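Local coordinates for Pcza361.24 (Amycolatopsis orientalis, PDB 3G2M), which probably transfers methyl groups from S-adenosyl-L-methionine to nitrogen on glycopeptide antibiotics during their biosynthesis, at residues 186-191 with 259-264. Numbering follows the deposited sequence.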
loop_
_atom_site.group_PDB
_atom_site.type_symbol
_atom_site.label_atom_id
_atom_site.label_comp_id
_atom_site.label_asym_id
_atom_site.label_seq_id
_atom_site.Cartn_x
_atom_site.Cartn_y
_atom_site.Cartn_z
ATOM N N PHE A 186 8.791 -20.276 7.805
ATOM C CA PHE A 186 9.036 -18.980 7.195
ATOM C C PHE A 186 8.956 -17.938 8.301
ATOM O O PHE A 186 7.909 -17.767 8.925
ATOM C CB PHE A 186 7.975 -18.717 6.112
ATOM C CG PHE A 186 8.158 -17.424 5.354
ATOM C CD1 PHE A 186 9.408 -16.802 5.259
ATOM C CD2 PHE A 186 7.074 -16.849 4.686
ATOM C CE1 PHE A 186 9.565 -15.618 4.547
ATOM C CE2 PHE A 186 7.226 -15.665 3.957
ATOM C CZ PHE A 186 8.464 -15.048 3.891
ATOM N N LEU A 187 10.071 -17.264 8.562
ATOM C CA LEU A 187 10.127 -16.254 9.617
ATOM C C LEU A 187 10.269 -14.878 9.013
ATOM O O LEU A 187 11.101 -14.667 8.131
ATOM C CB LEU A 187 11.302 -16.501 10.573
ATOM C CG LEU A 187 11.404 -17.711 11.513
ATOM C CD1 LEU A 187 10.334 -17.704 12.573
ATOM C CD2 LEU A 187 11.399 -19.034 10.787
ATOM N N LEU A 188 9.459 -13.943 9.497
ATOM C CA LEU A 188 9.514 -12.563 9.030
ATOM C C LEU A 188 9.597 -11.599 10.210
ATOM O O LEU A 188 8.947 -11.807 11.230
ATOM C CB LEU A 188 8.268 -12.216 8.196
ATOM C CG LEU A 188 7.699 -13.153 7.128
ATOM C CD1 LEU A 188 6.720 -14.152 7.731
ATOM C CD2 LEU A 188 6.977 -12.316 6.059
ATOM N N SER A 189 10.414 -10.560 10.080
ATOM C CA SER A 189 10.296 -9.412 10.968
ATOM C C SER A 189 9.535 -8.326 10.225
ATOM O O SER A 189 9.662 -8.203 9.003
ATOM C CB SER A 189 11.658 -8.905 11.426
ATOM O OG SER A 189 12.385 -8.327 10.360
ATOM N N LEU A 190 8.728 -7.563 10.959
ATOM C CA LEU A 190 7.897 -6.512 10.375
ATOM C C LEU A 190 7.838 -5.339 11.330
ATOM O O LEU A 190 7.410 -5.503 12.472
ATOM C CB LEU A 190 6.465 -7.016 10.122
ATOM C CG LEU A 190 6.279 -8.232 9.193
ATOM C CD1 LEU A 190 4.891 -8.840 9.340
ATOM C CD2 LEU A 190 6.556 -7.872 7.750
ATOM N N ALA A 191 8.254 -4.169 10.856
ATOM C CA ALA A 191 8.147 -2.934 11.633
ATOM C C ALA A 191 6.682 -2.607 11.935
ATOM O O ALA A 191 5.812 -2.778 11.074
ATOM C CB ALA A 191 8.812 -1.786 10.900
ATOM N N ARG A 259 -2.515 -11.267 7.196
ATOM C CA ARG A 259 -3.702 -11.548 6.353
ATOM C C ARG A 259 -3.303 -12.059 4.962
ATOM O O ARG A 259 -3.924 -12.982 4.420
ATOM C CB ARG A 259 -4.615 -10.317 6.230
ATOM C CG ARG A 259 -5.302 -9.905 7.541
ATOM C CD ARG A 259 -6.335 -8.791 7.343
ATOM N NE ARG A 259 -5.749 -7.477 7.058
ATOM C CZ ARG A 259 -5.424 -6.570 7.982
ATOM N NH1 ARG A 259 -5.613 -6.815 9.276
ATOM N NH2 ARG A 259 -4.911 -5.404 7.607
ATOM N N GLU A 260 -2.259 -11.454 4.395
ATOM C CA GLU A 260 -1.752 -11.855 3.085
ATOM C C GLU A 260 -1.124 -13.250 3.105
ATOM O O GLU A 260 -1.328 -14.043 2.179
ATOM C CB GLU A 260 -0.736 -10.827 2.567
ATOM C CG GLU A 260 -1.336 -9.470 2.212
ATOM C CD GLU A 260 -0.293 -8.469 1.740
ATOM O OE1 GLU A 260 0.834 -8.893 1.399
ATOM O OE2 GLU A 260 -0.606 -7.258 1.708
ATOM N N LEU A 261 -0.350 -13.538 4.152
ATOM C CA LEU A 261 0.239 -14.863 4.327
ATOM C C LEU A 261 -0.838 -15.951 4.368
ATOM O O LEU A 261 -0.725 -16.968 3.681
ATOM C CB LEU A 261 1.106 -14.905 5.586
ATOM C CG LEU A 261 2.458 -14.197 5.474
ATOM C CD1 LEU A 261 3.033 -13.954 6.865
ATOM C CD2 LEU A 261 3.414 -15.026 4.619
ATOM N N VAL A 262 -1.880 -15.724 5.164
ATOM C CA VAL A 262 -3.017 -16.649 5.235
ATOM C C VAL A 262 -3.677 -16.825 3.861
ATOM O O VAL A 262 -3.875 -17.954 3.400
ATOM C CB VAL A 262 -4.050 -16.218 6.315
ATOM C CG1 VAL A 262 -5.269 -17.141 6.312
ATOM C CG2 VAL A 262 -3.404 -16.216 7.698
ATOM N N ARG A 263 -3.985 -15.712 3.201
ATOM C CA ARG A 263 -4.564 -15.762 1.861
ATOM C C ARG A 263 -3.719 -16.605 0.892
ATOM O O ARG A 263 -4.268 -17.306 0.046
ATOM C CB ARG A 263 -4.758 -14.348 1.318
ATOM C CG ARG A 263 -5.482 -14.262 -0.014
ATOM C CD ARG A 263 -5.911 -12.823 -0.316
ATOM N NE ARG A 263 -6.580 -12.208 0.833
ATOM C CZ ARG A 263 -6.094 -11.189 1.540
ATOM N NH1 ARG A 263 -4.934 -10.629 1.209
ATOM N NH2 ARG A 263 -6.778 -10.718 2.579
ATOM N N SER A 264 -2.395 -16.544 1.040
ATOM C CA SER A 264 -1.474 -17.264 0.157
ATOM C C SER A 264 -1.327 -18.748 0.489
ATOM O O SER A 264 -0.674 -19.486 -0.256
ATOM C CB SER A 264 -0.092 -16.602 0.152
ATOM O OG SER A 264 0.630 -16.919 1.334
#
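Leu261, whose side chain meets Phe186 and Leu188, has its carbonyl oxygen gripped twice by Ser264: Ser264 OG donates to Leu261 O at 2.7 Å, and Ser264 N adds a weak bond to the same Leu261 O at 3.2 Å. The hydroxyl approaches at a C=O...donor angle of 121° and is tilted 24° from the carbonyl plane. No hydrogen bond crosses the contact itself; everything there is apolar, and all three touching residues are buried. Leu261 divides its two methyls between two partners. With CD1 anti to its CA (chi2 164°), that methyl runs outward and meets Leu188 tip to tip, CD1 to CD1 at 3.8 Å. The other branch, Leu261 CD2, comes obliquely to the Phe186 ring and lies 3.9 Å from Phe186 CE2. In this class I methyltransferase fold, strand 184-191 sits within the mixed seven-stranded sheet of order 3-2-1-4-5-7-6, between parallel 151-156 and antiparallel 284-290, and helix 254-263 packs over one face just before edge strand 267-274. Phe186 CA and Leu261 CA, the nearest such pair across the segments, are 10.1 Å apart, and the gap between the backbones is spanned by side chains alone. Phe186 turns its CG anti to the backbone N, which carries the ring toward the helix and brings CE2 to Leu261 CD2. Leu188 CG stands 3.8 Å above the plane of the Phe186 ring, offset toward the rim. Helix 166-179 flanks the contact: Val176 touches Phe186, and Tyr173 touches Leu261. Glu260, next to Leu261 on the same helix, forms a salt bridge through OE2 with Arg169 and a hydrogen bond through OE1 with Tyr173. Leu188 lies about 8 Å, side chain to side chain, from Ser157, which binds S-adenosyl-L-methionine, though no cofactor is bound to this chain.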